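Local atomic coordinates of secreted protein ASP-2 (Necator americanus, PDB entry 1U53), a protein that is a secreted hookworm antigen of the pathogenesis-related-1 (CAP) family, studied as a vaccine candidate, whose molecular function remains to be firmly established. Residues Ser26-Val31 and Ala48-Met53; His134-Val139 and Lys172-Lys177. One frame throughout, in Å; residues are numbered along the deposited sequence.

Interaction 1: Ser26-Val31 and Ala48-Met53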
loop_
_atom_site.group_PDB
_atom_site.type_symbol
_atom_site.label_atom_id
_atom_site.label_comp_id
_atom_site.label_asym_id
_atom_site.label_seq_id
_atom_site.Cartn_x
_atom_site.Cartn_y
_atom_site.Cartn_z
ATOM N N SER A 26 -7.232 -6.757 -0.927
ATOM C CA SER A 26 -7.679 -7.666 0.131
ATOM C C SER A 26 -7.572 -7.010 1.517
ATOM O O SER A 26 -8.470 -7.088 2.322
ATOM C CB SER A 26 -6.766 -8.892 0.140
ATOM O OG SER A 26 -7.077 -9.781 1.212
ATOM N N LEU A 27 -6.423 -6.430 1.799
ATOM C CA LEU A 27 -6.163 -5.866 3.107
ATOM C C LEU A 27 -6.946 -4.572 3.290
ATOM O O LEU A 27 -7.476 -4.329 4.399
ATOM C CB LEU A 27 -4.647 -5.649 3.253
ATOM C CG LEU A 27 -3.849 -6.954 3.328
ATOM C CD1 LEU A 27 -2.345 -6.730 3.170
ATOM C CD2 LEU A 27 -4.104 -7.647 4.655
ATOM N N ARG A 28 -7.046 -3.751 2.232
ATOM C CA ARG A 28 -7.992 -2.608 2.318
ATOM C C ARG A 28 -9.377 -3.090 2.687
ATOM O O ARG A 28 -10.090 -2.444 3.477
ATOM C CB ARG A 28 -7.996 -1.841 0.981
ATOM C CG ARG A 28 -6.696 -1.103 0.848
ATOM C CD ARG A 28 -6.457 -0.567 -0.582
ATOM N NE ARG A 28 -7.341 0.566 -0.944
ATOM C CZ ARG A 28 -7.067 1.854 -0.702
ATOM N NH1 ARG A 28 -5.958 2.229 -0.050
ATOM N NH2 ARG A 28 -7.931 2.780 -1.096
ATOM N N SER A 29 -9.786 -4.213 2.079
ATOM C CA SER A 29 -11.138 -4.712 2.327
ATOM C C SER A 29 -11.266 -5.185 3.770
ATOM O O SER A 29 -12.226 -4.839 4.458
ATOM C CB SER A 29 -11.516 -5.856 1.339
ATOM O OG SER A 29 -12.687 -6.576 1.773
ATOM N N SER A 30 -10.288 -5.948 4.245
ATOM C CA SER A 30 -10.312 -6.354 5.672
ATOM C C SER A 30 -10.449 -5.171 6.621
ATOM O O SER A 30 -11.225 -5.215 7.558
ATOM C CB SER A 30 -9.080 -7.172 6.051
ATOM O OG SER A 30 -7.899 -6.401 6.257
ATOM N N VAL A 31 -9.676 -4.111 6.399
ATOM C CA VAL A 31 -9.781 -2.938 7.254
ATOM C C VAL A 31 -11.192 -2.345 7.127
ATOM O O VAL A 31 -11.846 -2.064 8.131
ATOM C CB VAL A 31 -8.712 -1.882 6.860
ATOM C CG1 VAL A 31 -9.019 -0.520 7.521
ATOM C CG2 VAL A 31 -7.345 -2.430 7.180
ATOM N N ALA A 48 -16.083 3.960 5.461
ATOM C CA ALA A 48 -17.354 4.238 4.762
ATOM C C ALA A 48 -17.231 4.222 3.240
ATOM O O ALA A 48 -18.245 4.094 2.535
ATOM C CB ALA A 48 -17.895 5.615 5.191
ATOM N N LYS A 49 -16.014 4.415 2.730
ATOM C CA LYS A 49 -15.799 4.550 1.276
ATOM C C LYS A 49 -14.356 4.225 0.895
ATOM O O LYS A 49 -13.637 5.035 0.242
ATOM C CB LYS A 49 -16.206 5.935 0.761
ATOM C CG LYS A 49 -15.509 7.125 1.404
ATOM C CD LYS A 49 -16.079 8.464 0.823
ATOM C CE LYS A 49 -15.777 8.588 -0.668
ATOM N NZ LYS A 49 -16.257 9.965 -1.199
ATOM N N MET A 50 -13.896 3.051 1.336
ATOM C CA MET A 50 -12.535 2.642 0.980
ATOM C C MET A 50 -12.490 2.267 -0.507
ATOM O O MET A 50 -13.228 1.371 -0.968
ATOM C CB MET A 50 -12.161 1.437 1.851
ATOM C CG MET A 50 -10.784 0.888 1.589
ATOM S SD MET A 50 -9.446 1.974 2.136
ATOM C CE MET A 50 -9.507 1.781 3.921
ATOM N N LYS A 51 -11.607 2.923 -1.259
ATOM C CA LYS A 51 -11.634 2.748 -2.703
ATOM C C LYS A 51 -10.781 1.546 -3.128
ATOM O O LYS A 51 -9.736 1.255 -2.519
ATOM C CB LYS A 51 -11.186 4.047 -3.399
ATOM C CG LYS A 51 -12.009 5.273 -2.925
ATOM C CD LYS A 51 -11.833 6.463 -3.894
ATOM C CE LYS A 51 -12.886 7.590 -3.605
ATOM N NZ LYS A 51 -12.508 8.788 -4.411
ATOM N N THR A 52 -11.265 0.869 -4.164
ATOM C CA THR A 52 -10.469 -0.176 -4.838
ATOM C C THR A 52 -9.278 0.447 -5.575
ATOM O O THR A 52 -9.431 1.472 -6.291
ATOM C CB THR A 52 -11.370 -0.913 -5.862
ATOM O OG1 THR A 52 -12.501 -1.472 -5.193
ATOM C CG2 THR A 52 -10.635 -2.078 -6.461
ATOM N N MET A 53 -8.112 -0.192 -5.450
ATOM C CA MET A 53 -6.945 0.175 -6.235
ATOM C C MET A 53 -6.901 -0.554 -7.589
ATOM O O MET A 53 -7.432 -1.666 -7.759
ATOM C CB MET A 53 -5.628 -0.138 -5.506
ATOM C CG MET A 53 -5.360 0.737 -4.309
ATOM S SD MET A 53 -3.910 0.123 -3.443
ATOM C CE MET A 53 -3.464 1.562 -2.484
#

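Interaction 2: His134-Val139 and Lys172-Lys177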
loop_
_atom_site.group_PDB
_atom_site.type_symbol
_atom_site.label_atom_id
_atom_site.label_comp_id
_atom_site.label_asym_id
_atom_site.label_seq_id
_atom_site.Cartn_x
_atom_site.Cartn_y
_atom_site.Cartn_z
ATOM N N HIS A 134 3.831 2.968 6.686
ATOM C CA HIS A 134 3.697 2.081 5.524
ATOM C C HIS A 134 2.270 1.531 5.481
ATOM O O HIS A 134 1.659 1.457 4.425
ATOM C CB HIS A 134 4.699 0.926 5.562
ATOM C CG HIS A 134 6.127 1.362 5.652
ATOM N ND1 HIS A 134 6.843 1.303 6.832
ATOM C CD2 HIS A 134 6.972 1.855 4.719
ATOM C CE1 HIS A 134 8.075 1.744 6.615
ATOM N NE2 HIS A 134 8.173 2.099 5.345
ATOM N N TYR A 135 1.738 1.077 6.619
ATOM C CA TYR A 135 0.331 0.704 6.699
ATOM C C TYR A 135 -0.624 1.797 6.253
ATOM O O TYR A 135 -1.533 1.529 5.442
ATOM C CB TYR A 135 -0.011 0.253 8.149
ATOM C CG TYR A 135 -1.507 0.224 8.415
ATOM C CD1 TYR A 135 -2.290 -0.807 7.946
ATOM C CD2 TYR A 135 -2.132 1.275 9.090
ATOM C CE1 TYR A 135 -3.654 -0.837 8.174
ATOM C CE2 TYR A 135 -3.502 1.256 9.318
ATOM C CZ TYR A 135 -4.241 0.213 8.841
ATOM O OH TYR A 135 -5.586 0.190 9.055
ATOM N N THR A 136 -0.437 3.013 6.759
ATOM C CA THR A 136 -1.419 4.072 6.465
ATOM C C THR A 136 -1.424 4.384 4.964
ATOM O O THR A 136 -2.446 4.766 4.409
ATOM C CB THR A 136 -1.151 5.362 7.283
ATOM O OG1 THR A 136 0.189 5.812 7.022
ATOM C CG2 THR A 136 -1.293 5.084 8.738
ATOM N N GLN A 137 -0.270 4.244 4.295
ATOM C CA GLN A 137 -0.295 4.413 2.850
ATOM C C GLN A 137 -1.047 3.256 2.140
ATOM O O GLN A 137 -1.783 3.476 1.193
ATOM C CB GLN A 137 1.127 4.639 2.288
ATOM C CG GLN A 137 1.177 4.743 0.773
ATOM C CD GLN A 137 0.375 5.942 0.181
ATOM O OE1 GLN A 137 -0.837 5.823 -0.162
ATOM N NE2 GLN A 137 1.062 7.062 -0.008
ATOM N N MET A 138 -0.891 2.018 2.633
ATOM C CA MET A 138 -1.562 0.923 1.959
ATOM C C MET A 138 -3.078 1.122 2.016
ATOM O O MET A 138 -3.770 0.730 1.087
ATOM C CB MET A 138 -1.247 -0.419 2.634
ATOM C CG MET A 138 0.126 -0.926 2.261
ATOM S SD MET A 138 0.436 -2.574 2.995
ATOM C CE MET A 138 -0.559 -3.567 1.852
ATOM N N VAL A 139 -3.605 1.633 3.144
ATOM C CA VAL A 139 -5.056 1.771 3.288
ATOM C C VAL A 139 -5.575 3.212 3.181
ATOM O O VAL A 139 -6.669 3.508 3.661
ATOM C CB VAL A 139 -5.577 1.120 4.606
ATOM C CG1 VAL A 139 -5.166 -0.415 4.674
ATOM C CG2 VAL A 139 -5.044 1.873 5.864
ATOM N N LYS A 172 -4.368 14.940 7.885
ATOM C CA LYS A 172 -5.602 14.459 7.250
ATOM C C LYS A 172 -5.895 13.053 7.729
ATOM O O LYS A 172 -5.010 12.377 8.185
ATOM C CB LYS A 172 -5.490 14.369 5.722
ATOM C CG LYS A 172 -5.021 15.617 5.018
ATOM C CD LYS A 172 -6.058 16.716 5.138
ATOM C CE LYS A 172 -5.567 17.970 4.425
ATOM N NZ LYS A 172 -5.699 17.847 2.926
ATOM N N ASP A 173 -7.141 12.633 7.550
ATOM C CA ASP A 173 -7.580 11.299 7.981
ATOM C C ASP A 173 -7.174 10.249 6.966
ATOM O O ASP A 173 -7.324 10.430 5.758
ATOM C CB ASP A 173 -9.096 11.247 8.100
ATOM C CG ASP A 173 -9.617 11.949 9.342
ATOM O OD1 ASP A 173 -8.822 12.382 10.201
ATOM O OD2 ASP A 173 -10.840 11.995 9.485
ATOM N N ILE A 174 -6.750 9.097 7.475
ATOM C CA ILE A 174 -6.351 7.987 6.591
ATOM C C ILE A 174 -7.534 7.529 5.739
ATOM O O ILE A 174 -7.423 7.293 4.529
ATOM C CB ILE A 174 -5.854 6.785 7.433
ATOM C CG1 ILE A 174 -4.634 7.175 8.331
ATOM C CG2 ILE A 174 -5.523 5.584 6.504
ATOM C CD1 ILE A 174 -4.563 6.267 9.610
ATOM N N TYR A 175 -8.677 7.351 6.388
ATOM C CA TYR A 175 -9.924 7.139 5.655
ATOM C C TYR A 175 -11.078 7.658 6.506
ATOM O O TYR A 175 -10.910 7.885 7.703
ATOM C CB TYR A 175 -10.114 5.643 5.305
ATOM C CG TYR A 175 -10.032 4.645 6.454
ATOM C CD1 TYR A 175 -11.167 4.322 7.210
ATOM C CD2 TYR A 175 -8.809 4.012 6.801
ATOM C CE1 TYR A 175 -11.113 3.386 8.271
ATOM C CE2 TYR A 175 -8.753 3.074 7.853
ATOM C CZ TYR A 175 -9.894 2.781 8.585
ATOM O OH TYR A 175 -9.816 1.891 9.603
ATOM N N GLU A 176 -12.223 7.847 5.857
ATOM C CA GLU A 176 -13.486 8.217 6.506
ATOM C C GLU A 176 -14.108 7.022 7.202
ATOM O O GLU A 176 -14.309 6.000 6.578
ATOM C CB GLU A 176 -14.463 8.741 5.443
ATOM C CG GLU A 176 -15.832 9.075 6.008
ATOM C CD GLU A 176 -16.764 9.789 5.034
ATOM O OE1 GLU A 176 -16.327 10.288 3.963
ATOM O OE2 GLU A 176 -17.976 9.855 5.349
ATOM N N LYS A 177 -14.472 7.169 8.479
ATOM C CA LYS A 177 -15.093 6.058 9.231
ATOM C C LYS A 177 -16.594 5.960 8.972
ATOM O O LYS A 177 -17.285 6.976 8.860
ATOM C CB LYS A 177 -14.894 6.247 10.743
ATOM C CG LYS A 177 -13.398 6.181 11.141
ATOM C CD LYS A 177 -13.187 6.205 12.663
ATOM C CE LYS A 177 -13.371 7.559 13.295
ATOM N NZ LYS A 177 -13.269 7.300 14.828
HETATM O O HOH W 1 -6.820 2.059 10.543
#

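Interaction 1: Ser26-Val31 and Ala48-Met53
R28 reaches out from helix 14-32 and lays its guanidinium group between two methionines of the 48-53 loop. The sulfur of M50 sits over the centre of one face, with SD 3.7 Å from R28 CZ; on the opposite face CG of M53 lies nearer the rim, 3.9 Å from R28 NE. The end of M53, whose chain is extended and runs at about a right angle to the arginine, carries CE to 3.5 Å from R28 NH1. In M50 the bend at chi2 (70°) brings SD over the guanidinium plane, and that at chi3 (74°) turns CE to 4.3 Å from V31 CG1. At the edge formed by NE and NH2, the carbonyl oxygen of K51 is gripped side-on. NE, 2.9 Å from K51 O, lies nearly in line with the carbonyl bond, but its N-H points off the oxygen (141°), as expected when two donors share one acceptor; NH2 donates to K51 O over 2.8 Å. NH1 turns to the backbone carbonyls of M138 and W140. A buried positive charge is thus met by main-chain oxygens at its edges, the polarisable sulfur of M50 over one face and the aliphatic CG of M53 over the other, which probably stabilises the cation while fixing its rotation.

Interaction 2: His134-Val139 and Lys172-Lys177
I174 enters the angle between T136 and V139, at and just beyond the C-terminal end of helix 133-138, dividing its two branches between them. CD1 meets the methyl CG2 of T136 at 3.6 Å, the two side chains crossing at about a right angle, while the other branch, CG2, lies 3.8 Å from V139 CG2 and 3.7 Å from V139 O. With CG1 of I174 beside its backbone N (chi1 -59°) and CG2 anti to that N, CG1 and CD1 face T136 in the helix and CG2 faces V139 just past its end. T136 offers I174 its methyl, and its hydroxyl bonds to N168. V139, the first residue to leave helical geometry, also has its CG2 over the rim of one face of the Y135 ring and 4.4 Å from CE2 of Y175. The two tyrosines do not stack: Y135 OH approaches the edge of the Y175 ring, and a water joins the phenols, 2.7 Å from Y135 OH and donating to Y175 OH, which also bonds to P45 O. No direct hydrogen bond crosses between the segments. The contact holds the loop after strand 157-164 against the end of helix 133-138 in the alpha-beta-alpha sandwich of CAP proteins.

From the N terminus, interaction 1 comes first: helix 14-32 leads into a largely irregular connection that returns as residues 48-53, just ahead of strand 54-55. Interaction 2 opens much later, at helix 133-138; the intervening chain contains strands 145-152 and 157-164 before it returns at residues 172-177. The two are therefore in series, neither nested nor crossed, yet their centres lie about 10 Å apart and they touch. Through NH1, R28 extends interaction 1 to the helix of interaction 2, and a probable hydrogen bond from A48 N to E176 O links the two loops. Packing of V31 on Y175 and of M50 on V139 completes this connection between helices and irregular segments.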